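Local coordinates for YjbQ family protein (Aeropyrum pernix, PDB 2P6H), which is of unknown function, belongs to the UPF0047 (YjbQ) family, and assembles from three copies of the chain, at residues Asp95-Pro100 against Leu106-Trp111; Phe6-Glu11 against Leu17-Lys22; Leu37-Pro42 against Gln112-Val117. All blocks are in the same frame, centred on the assembly; numbering follows the deposited sequence.

Interaction 1 of 3, residues Asp95-Pro100 against Leu106-Trp111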
loop_
_atom_site.group_PDB
_atom_site.type_symbol
_atom_site.label_atom_id
_atom_site.label_comp_id
_atom_site.label_asym_id
_atom_site.label_seq_id
_atom_site.Cartn_x
_atom_site.Cartn_y
_atom_site.Cartn_z
ATOM N N ASP A 95 5.778 2.534 -1.431
ATOM C CA ASP A 95 6.521 3.559 -2.155
ATOM C C ASP A 95 5.716 4.305 -3.212
ATOM O O ASP A 95 6.278 5.084 -3.982
ATOM C CB ASP A 95 7.759 2.940 -2.806
ATOM C CG ASP A 95 7.464 1.607 -3.437
ATOM O OD1 ASP A 95 6.307 1.398 -3.855
ATOM O OD2 ASP A 95 8.384 0.771 -3.517
ATOM N N SER A 96 4.413 4.059 -3.272
ATOM C CA SER A 96 3.605 4.792 -4.241
ATOM C C SER A 96 2.154 4.874 -3.773
ATOM O O SER A 96 1.647 3.999 -3.082
ATOM C CB SER A 96 3.686 4.092 -5.612
ATOM O OG SER A 96 2.699 3.062 -5.675
ATOM N N ARG A 97 1.521 5.966 -4.170
ATOM C CA ARG A 97 0.131 6.233 -3.795
ATOM C C ARG A 97 -0.632 6.761 -4.992
ATOM O O ARG A 97 -0.157 7.614 -5.731
ATOM C CB ARG A 97 0.123 7.275 -2.663
ATOM C CG ARG A 97 -1.273 7.876 -2.401
ATOM C CD ARG A 97 -2.316 6.826 -1.969
ATOM N NE ARG A 97 -3.051 7.260 -0.762
ATOM C CZ ARG A 97 -4.148 8.065 -0.880
ATOM N NH1 ARG A 97 -4.597 8.463 -2.069
ATOM N NH2 ARG A 97 -4.756 8.480 0.229
ATOM N N VAL A 98 -1.830 6.236 -5.187
ATOM C CA VAL A 98 -2.667 6.712 -6.276
ATOM C C VAL A 98 -3.703 7.631 -5.659
ATOM O O VAL A 98 -4.338 7.304 -4.678
ATOM C CB VAL A 98 -3.368 5.524 -6.973
ATOM C CG1 VAL A 98 -4.291 6.068 -8.071
ATOM C CG2 VAL A 98 -2.356 4.575 -7.593
ATOM N N ILE A 99 -3.811 8.851 -6.250
ATOM C CA ILE A 99 -4.752 9.864 -5.748
ATOM C C ILE A 99 -5.619 10.406 -6.872
ATOM O O ILE A 99 -5.153 11.061 -7.796
ATOM C CB ILE A 99 -3.976 11.037 -5.134
ATOM C CG1 ILE A 99 -2.971 10.520 -4.110
ATOM C CG2 ILE A 99 -4.961 11.974 -4.398
ATOM C CD1 ILE A 99 -2.049 11.620 -3.582
ATOM N N PRO A 100 -6.935 10.164 -6.808
ATOM C CA PRO A 100 -7.847 10.669 -7.838
ATOM C C PRO A 100 -7.871 12.196 -7.914
ATOM O O PRO A 100 -7.664 12.895 -6.915
ATOM C CB PRO A 100 -9.201 10.104 -7.407
ATOM C CG PRO A 100 -8.948 8.893 -6.550
ATOM C CD PRO A 100 -7.644 9.268 -5.880
ATOM N N LEU A 106 -7.749 17.618 -6.172
ATOM C CA LEU A 106 -6.996 16.499 -5.752
ATOM C C LEU A 106 -7.784 15.864 -4.654
ATOM O O LEU A 106 -8.093 16.477 -3.641
ATOM C CB LEU A 106 -5.670 17.021 -5.215
ATOM C CG LEU A 106 -4.732 15.888 -4.834
ATOM C CD1 LEU A 106 -4.467 14.931 -5.999
ATOM C CD2 LEU A 106 -3.365 16.380 -4.360
ATOM N N SER A 107 -8.167 14.611 -4.845
ATOM C CA SER A 107 -9.122 13.971 -3.934
ATOM C C SER A 107 -8.495 13.453 -2.593
ATOM O O SER A 107 -8.514 12.268 -2.284
ATOM C CB SER A 107 -9.786 12.848 -4.739
ATOM O OG SER A 107 -10.966 12.417 -4.062
ATOM N N LEU A 108 -7.975 14.374 -1.791
ATOM C CA LEU A 108 -7.454 14.030 -0.473
ATOM C C LEU A 108 -8.506 14.460 0.532
ATOM O O LEU A 108 -9.275 15.396 0.274
ATOM C CB LEU A 108 -6.143 14.768 -0.184
ATOM C CG LEU A 108 -4.919 14.291 -0.963
ATOM C CD1 LEU A 108 -3.715 15.170 -0.634
ATOM C CD2 LEU A 108 -4.638 12.835 -0.614
ATOM N N GLY A 109 -8.552 13.770 1.665
ATOM C CA GLY A 109 -9.518 14.108 2.693
ATOM C C GLY A 109 -9.140 15.407 3.369
ATOM O O GLY A 109 -8.058 15.940 3.149
ATOM N N THR A 110 -10.029 15.910 4.214
ATOM C CA THR A 110 -9.747 17.202 4.884
ATOM C C THR A 110 -8.435 17.221 5.637
ATOM O O THR A 110 -7.669 18.175 5.580
ATOM C CB THR A 110 -10.794 17.476 5.931
ATOM O OG1 THR A 110 -12.089 17.346 5.339
ATOM C CG2 THR A 110 -10.639 18.903 6.465
ATOM N N TRP A 111 -8.091 16.152 6.348
ATOM C CA TRP A 111 -6.847 16.115 7.117
ATOM C C TRP A 111 -5.729 15.268 6.515
ATOM O O TRP A 111 -4.704 15.048 7.161
ATOM C CB TRP A 111 -7.153 15.624 8.536
ATOM C CG TRP A 111 -8.413 16.232 9.076
ATOM C CD1 TRP A 111 -9.608 15.605 9.279
ATOM C CD2 TRP A 111 -8.629 17.614 9.369
ATOM N NE1 TRP A 111 -10.561 16.513 9.671
ATOM C CE2 TRP A 111 -9.986 17.756 9.734
ATOM C CE3 TRP A 111 -7.808 18.748 9.350
ATOM C CZ2 TRP A 111 -10.544 18.992 10.080
ATOM C CZ3 TRP A 111 -8.366 19.982 9.695
ATOM C CH2 TRP A 111 -9.722 20.089 10.055
HETATM O O HOH W 1 -6.974 9.271 -2.215
#

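Interaction 2 of 3, residues Phe6-Glu11 against Leu17-Lys22. With SO4 (sulfate ion), chain E.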
loop_
_atom_site.group_PDB
_atom_site.type_symbol
_atom_site.label_atom_id
_atom_site.label_comp_id
_atom_site.label_asym_id
_atom_site.label_seq_id
_atom_site.Cartn_x
_atom_site.Cartn_y
_atom_site.Cartn_z
ATOM N N PHE A 6 10.276 16.128 -8.232
ATOM C CA PHE A 6 10.865 17.171 -7.420
ATOM C C PHE A 6 11.721 16.527 -6.354
ATOM O O PHE A 6 11.546 15.375 -5.993
ATOM C CB PHE A 6 9.765 18.082 -6.804
ATOM C CG PHE A 6 8.832 17.358 -5.841
ATOM C CD1 PHE A 6 9.230 17.123 -4.529
ATOM C CD2 PHE A 6 7.550 17.019 -6.252
ATOM C CE1 PHE A 6 8.337 16.531 -3.631
ATOM C CE2 PHE A 6 6.664 16.426 -5.344
ATOM C CZ PHE A 6 7.052 16.182 -4.032
ATOM N N THR A 7 12.732 17.287 -5.882
ATOM C CA THR A 7 13.606 16.722 -4.852
ATOM C C THR A 7 13.167 17.110 -3.477
ATOM O O THR A 7 12.492 18.111 -3.271
ATOM C CB THR A 7 14.967 17.327 -4.981
ATOM O OG1 THR A 7 14.864 18.746 -4.845
ATOM C CG2 THR A 7 15.556 17.003 -6.357
ATOM N N VAL A 8 13.566 16.238 -2.541
ATOM C CA VAL A 8 13.249 16.424 -1.137
ATOM C C VAL A 8 14.525 16.165 -0.364
ATOM O O VAL A 8 15.047 15.051 -0.333
ATOM C CB VAL A 8 12.166 15.410 -0.706
ATOM C CG1 VAL A 8 11.928 15.533 0.807
ATOM C CG2 VAL A 8 10.860 15.662 -1.435
ATOM N N LYS A 9 15.033 17.228 0.238
ATOM C CA LYS A 9 16.245 17.165 1.020
ATOM C C LYS A 9 15.899 16.816 2.454
ATOM O O LYS A 9 15.253 17.573 3.166
ATOM C CB LYS A 9 16.925 18.536 0.967
ATOM C CG LYS A 9 18.379 18.484 1.442
ATOM C CD LYS A 9 18.616 19.344 2.687
ATOM C CE LYS A 9 20.065 19.830 2.804
ATOM N NZ LYS A 9 20.691 19.239 3.985
ATOM N N THR A 10 16.303 15.630 2.902
ATOM C CA THR A 10 16.003 15.247 4.264
ATOM C C THR A 10 17.190 15.603 5.164
ATOM O O THR A 10 18.330 15.691 4.725
ATOM C CB THR A 10 15.679 13.732 4.296
ATOM O OG1 THR A 10 16.883 12.994 4.081
ATOM C CG2 THR A 10 14.682 13.386 3.186
ATOM N N GLU A 11 16.904 15.843 6.439
ATOM C CA GLU A 11 17.918 16.321 7.372
ATOM C C GLU A 11 18.381 15.340 8.442
ATOM O O GLU A 11 19.474 15.494 8.989
ATOM C CB GLU A 11 17.396 17.599 8.025
ATOM C CG GLU A 11 16.731 18.521 7.013
ATOM C CD GLU A 11 15.443 19.149 7.522
ATOM O OE1 GLU A 11 15.335 19.425 8.738
ATOM O OE2 GLU A 11 14.534 19.370 6.692
ATOM N N LEU A 17 8.229 14.221 6.227
ATOM C CA LEU A 17 8.068 15.547 5.637
ATOM C C LEU A 17 6.761 15.648 4.858
ATOM O O LEU A 17 6.405 14.728 4.135
ATOM C CB LEU A 17 9.210 15.859 4.661
ATOM C CG LEU A 17 10.639 15.748 5.190
ATOM C CD1 LEU A 17 11.635 16.174 4.129
ATOM C CD2 LEU A 17 10.773 16.635 6.405
ATOM N N ASP A 18 6.060 16.772 5.016
ATOM C CA ASP A 18 4.815 17.051 4.292
ATOM C C ASP A 18 5.183 17.683 2.942
ATOM O O ASP A 18 5.632 18.838 2.881
ATOM C CB ASP A 18 3.950 18.038 5.077
ATOM C CG ASP A 18 2.627 18.349 4.383
ATOM O OD1 ASP A 18 2.425 17.957 3.208
ATOM O OD2 ASP A 18 1.775 19.000 5.024
ATOM N N VAL A 19 4.990 16.935 1.861
ATOM C CA VAL A 19 5.328 17.443 0.518
ATOM C C VAL A 19 4.073 17.721 -0.323
ATOM O O VAL A 19 4.123 17.854 -1.538
ATOM C CB VAL A 19 6.257 16.445 -0.219
ATOM C CG1 VAL A 19 7.556 16.267 0.565
ATOM C CG2 VAL A 19 5.569 15.101 -0.363
ATOM N N THR A 20 2.912 17.820 0.315
ATOM C CA THR A 20 1.645 18.107 -0.391
ATOM C C THR A 20 1.754 19.320 -1.300
ATOM O O THR A 20 1.279 19.329 -2.428
ATOM C CB THR A 20 0.523 18.390 0.609
ATOM O OG1 THR A 20 0.546 17.388 1.630
ATOM C CG2 THR A 20 -0.834 18.343 -0.097
ATOM N N GLY A 21 2.369 20.375 -0.774
ATOM C CA GLY A 21 2.506 21.611 -1.525
ATOM C C GLY A 21 3.130 21.445 -2.897
ATOM O O GLY A 21 2.570 21.880 -3.904
ATOM N N LYS A 22 4.299 20.818 -2.940
ATOM C CA LYS A 22 5.018 20.596 -4.192
ATOM C C LYS A 22 4.210 19.743 -5.179
ATOM O O LYS A 22 4.276 19.916 -6.389
ATOM C CB LYS A 22 6.340 19.899 -3.866
ATOM C CG LYS A 22 7.329 20.826 -3.157
ATOM C CD LYS A 22 8.606 20.092 -2.748
ATOM C CE LYS A 22 9.686 21.038 -2.218
ATOM N NZ LYS A 22 10.636 20.283 -1.403
HETATM S S SO4 E . 13.803 21.200 -0.025
HETATM O O1 SO4 E . 12.865 22.076 -0.645
HETATM O O2 SO4 E . 14.382 21.563 1.220
HETATM O O3 SO4 E . 14.971 20.965 -1.020
HETATM O O4 SO4 E . 13.248 19.873 0.164
#

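Interaction 3 of 3, residues Leu37-Pro42 against Gln112-Val117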
loop_
_atom_site.group_PDB
_atom_site.type_symbol
_atom_site.label_atom_id
_atom_site.label_comp_id
_atom_site.label_asym_id
_atom_site.label_seq_id
_atom_site.Cartn_x
_atom_site.Cartn_y
_atom_site.Cartn_z
ATOM N N LEU A 37 -3.502 10.747 -10.125
ATOM C CA LEU A 37 -2.169 11.177 -9.937
ATOM C C LEU A 37 -1.463 10.056 -9.226
ATOM O O LEU A 37 -2.004 9.434 -8.321
ATOM C CB LEU A 37 -2.230 12.400 -9.041
ATOM C CG LEU A 37 -0.873 12.680 -8.420
ATOM C CD1 LEU A 37 0.073 13.277 -9.456
ATOM C CD2 LEU A 37 -0.918 13.635 -7.226
ATOM N N VAL A 38 -0.256 9.730 -9.685
ATOM C CA VAL A 38 0.521 8.723 -8.960
ATOM C C VAL A 38 1.735 9.389 -8.397
ATOM O O VAL A 38 2.514 10.017 -9.101
ATOM C CB VAL A 38 0.995 7.576 -9.881
ATOM C CG1 VAL A 38 1.769 6.540 -9.066
ATOM C CG2 VAL A 38 -0.200 6.905 -10.533
ATOM N N VAL A 39 1.831 9.313 -7.066
ATOM C CA VAL A 39 2.969 9.824 -6.348
ATOM C C VAL A 39 3.802 8.654 -5.953
ATOM O O VAL A 39 3.350 7.734 -5.283
ATOM C CB VAL A 39 2.507 10.533 -5.075
ATOM C CG1 VAL A 39 3.703 11.175 -4.375
ATOM C CG2 VAL A 39 1.493 11.607 -5.422
ATOM N N TYR A 40 5.061 8.622 -6.365
ATOM C CA TYR A 40 5.902 7.491 -6.021
ATOM C C TYR A 40 7.362 7.891 -5.889
ATOM O O TYR A 40 7.828 8.874 -6.463
ATOM C CB TYR A 40 5.725 6.366 -7.066
ATOM C CG TYR A 40 6.140 6.785 -8.444
ATOM C CD1 TYR A 40 5.409 7.739 -9.153
ATOM C CD2 TYR A 40 7.224 6.159 -9.070
ATOM C CE1 TYR A 40 5.764 8.080 -10.455
ATOM C CE2 TYR A 40 7.575 6.495 -10.377
ATOM C CZ TYR A 40 6.847 7.467 -11.062
ATOM O OH TYR A 40 7.193 7.798 -12.362
ATOM N N VAL A 41 8.073 7.132 -5.046
ATOM C CA VAL A 41 9.480 7.386 -4.848
ATOM C C VAL A 41 10.283 6.160 -5.335
ATOM O O VAL A 41 9.873 5.016 -5.186
ATOM C CB VAL A 41 9.715 7.758 -3.345
ATOM C CG1 VAL A 41 8.610 8.694 -2.859
ATOM C CG2 VAL A 41 9.723 6.503 -2.492
ATOM N N PRO A 42 11.391 6.418 -6.027
ATOM C CA PRO A 42 12.234 5.362 -6.562
ATOM C C PRO A 42 13.223 4.811 -5.512
ATOM O O PRO A 42 14.155 4.087 -5.834
ATOM C CB PRO A 42 13.011 6.028 -7.678
ATOM C CG PRO A 42 13.325 7.399 -7.104
ATOM C CD PRO A 42 11.923 7.720 -6.429
ATOM N N GLN A 112 -5.922 14.788 5.288
ATOM C CA GLN A 112 -4.906 13.970 4.625
ATOM C C GLN A 112 -3.859 14.816 3.919
ATOM O O GLN A 112 -4.180 15.801 3.251
ATOM C CB GLN A 112 -5.545 13.026 3.599
ATOM C CG GLN A 112 -6.462 11.969 4.204
ATOM C CD GLN A 112 -6.993 10.982 3.169
ATOM O OE1 GLN A 112 -7.364 11.364 2.056
ATOM N NE2 GLN A 112 -7.041 9.706 3.543
ATOM N N ARG A 113 -2.601 14.419 4.069
ATOM C CA ARG A 113 -1.502 15.098 3.429
ATOM C C ARG A 113 -0.518 14.071 2.911
ATOM O O ARG A 113 -0.457 12.941 3.379
ATOM C CB ARG A 113 -0.826 15.994 4.466
ATOM C CG ARG A 113 -1.774 17.056 5.026
ATOM C CD ARG A 113 -1.700 18.366 4.232
ATOM N NE ARG A 113 -2.631 19.357 4.781
ATOM C CZ ARG A 113 -2.114 20.528 5.194
ATOM N NH1 ARG A 113 -0.814 20.750 5.096
ATOM N NH2 ARG A 113 -2.919 21.466 5.698
ATOM N N ILE A 114 0.270 14.446 1.914
ATOM C CA ILE A 114 1.256 13.558 1.317
ATOM C C ILE A 114 2.541 13.663 2.097
ATOM O O ILE A 114 3.215 14.685 2.099
ATOM C CB ILE A 114 1.519 13.946 -0.152
ATOM C CG1 ILE A 114 0.204 13.922 -0.934
ATOM C CG2 ILE A 114 2.470 12.919 -0.797
ATOM C CD1 ILE A 114 0.146 14.525 -2.338
ATOM N N LEU A 115 2.911 12.583 2.768
ATOM C CA LEU A 115 4.101 12.603 3.602
ATOM C C LEU A 115 5.259 11.766 3.078
ATOM O O LEU A 115 5.103 10.580 2.791
ATOM C CB LEU A 115 3.744 12.109 5.009
ATOM C CG LEU A 115 2.538 12.819 5.644
ATOM C CD1 LEU A 115 2.194 12.191 6.973
ATOM C CD2 LEU A 115 2.857 14.301 5.823
ATOM N N PHE A 116 6.423 12.394 2.951
ATOM C CA PHE A 116 7.622 11.691 2.528
ATOM C C PHE A 116 8.183 11.120 3.828
ATOM O O PHE A 116 8.350 11.846 4.813
ATOM C CB PHE A 116 8.655 12.645 1.926
ATOM C CG PHE A 116 9.861 11.940 1.367
ATOM C CD1 PHE A 116 10.917 11.585 2.196
ATOM C CD2 PHE A 116 9.928 11.608 0.015
ATOM C CE1 PHE A 116 12.025 10.908 1.694
ATOM C CE2 PHE A 116 11.036 10.929 -0.503
ATOM C CZ PHE A 116 12.086 10.580 0.339
ATOM N N VAL A 117 8.459 9.824 3.832
ATOM C CA VAL A 117 9.003 9.189 5.017
ATOM C C VAL A 117 10.434 8.755 4.785
ATOM O O VAL A 117 10.713 7.766 4.120
ATOM C CB VAL A 117 8.178 7.952 5.299
ATOM C CG1 VAL A 117 8.658 7.286 6.587
ATOM C CG2 VAL A 117 6.714 8.326 5.443
#

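Interaction 1 of 3, residues Asp95-Pro100 against Leu106-Trp111
R97, I99 and P100 are the residues of strand 96-102 that meet L106-L108, where the chain returns after its turn. R97 comes first. Its NH2 lies 4.4 Å from L108 CD2, a loose oblique approach. The guanidinium group is held mainly by polar partners. Outside the two segments, its NE is salt-bridged to D95 of the second subunit, a neighbouring copy of the chain. Within the strand, NH1 donates to V98 O at 2.9 Å, from above the carbonyl plane. A water also lies between NH1 and S107 O, but it sits too close to NH1, and this bridge is doubtful.

I99 carries the apolar part. Its first torsion (chi1 -52°) sets CG2 anti to the backbone N, and this methyl enters between two leucines. CG2 meets L106 CD1 at 3.4 Å, tighter than usual van der Waals contact. On L108 the same methyl touches CD2 at 3.9 Å.

P100 supplies the backbone link. S107 N donates to P100 O at 2.7 Å. S107 CB packs against P100 CB at 3.9 Å. S107 is the centre of an inverse gamma turn, in which L108 N bonds to L106 O. The turn lies just after strand 105-106. S107 OG leaves this contact and bonds to Y40 OH of the second subunit.

The contact thus forms the edge of the five-stranded sheet within this chain. Strand 96-102 pairs on its other side with strand 35-40, through R97 with V39 and I99 with L37. I99 and L108 both also touch I114 of strand 113-118, in the three-stranded sheet.

Interaction 2 of 3, residues Phe6-Glu11 against Leu17-Lys22
K22 CB stands over one face of the F6 ring, 3.7 Å from the centroid and 7° off the ring normal, a CH-pi contact. Extended beyond CG, the lysine chain lays CD beside the same ring, 3.5 Å from F6 CD1. The other apolar contacts follow the strand. V19 CB approaches F6 CZ obliquely at 3.9 Å. V8 points one methyl each way: CG1 presses on L17 CD1 at a tight 3.4 Å, and CG2 meets V19 CG1. With an alanine in place of F6, the aliphatic part of K22 would probably lose the ring it lies on, and a gap would be likely beside V19.

The polar contacts lie at the end of K22. NZ gives a weak bond to T7 O at 3.4 Å. It also donates to O1 of a sulfate at 3.0 Å, and K9 N donates to O4 of the same ion. In the 17-22 segment D18 OD1 accepts from T20 N, an Asx turn at the start of helix 20-28, and also from T20 OG1. D18 OD2 is bridged to R113.

The sulfate probably comes from the crystallisation liquor. Its position is consistent with a weak local attraction for anions from one lysine ammonium and one backbone N-H, beside an apolar contact that joins strand 2-9 to strand 15-18 and the start of helix 20-28.

Interaction 3 of 3, residues Leu37-Pro42 against Gln112-Val117
Two beta-sheets face each other here. V39 of strand 35-40 and V41, just beyond its end, meet I114 and F116 of strand 113-118. Strand 35-40 belongs to the five-stranded sheet and strand 113-118 to the three-stranded one. V39 CG1 meets I114 CG2 at 4.2 Å. Each of these methyls is anti to its own backbone N, and the two side chains cross obliquely. V41 CG1 reaches F116 CE2 at 4.1 Å, again at an oblique angle to the ring. The F116 torsion (chi1 -175°) carries the ring toward the valine, although its CB does not point straight across.

This is face-to-face sheet packing between two antiparallel sheets. The nearest CA atoms lie 8.7 Å apart in both V39-I114 and V41-F116, a spacing that leaves only side chains to fill the layer. All four touching residues are buried, and their contacts are purely apolar and of ordinary length.

Other residues of the same chain close round it. V23 of helix 20-28 and V48 of strand 46-51 pack on I114. R125 and V127 of strand 124-133 pack on F116, and the loop residue D95 touches V41. V41 O also accepts from Q112 NE2 of the third subunit.

How the interactions relate
From the N terminus, interaction 2 closes first: residues 6-11 meet 17-22 across a short loop, bringing strand 2-9 up to strand 15-18 and the start of helix 20-28. Interaction 3 then closes the long loop between 37-42 and 112-117. Interaction 1 is nested inside it, closing the short hairpin of strands 96-102 and 105-106. Interaction 2 is in series with both. Interactions 1 and 3 meet through the neighbouring strands 96-102 and 35-40 of the large sheet. Interactions 2 and 3 meet through strands 15-18 and 113-118 of the small sheet, where L17 O and F116 N are 2.6 Å apart. Interactions 1 and 2 do not touch.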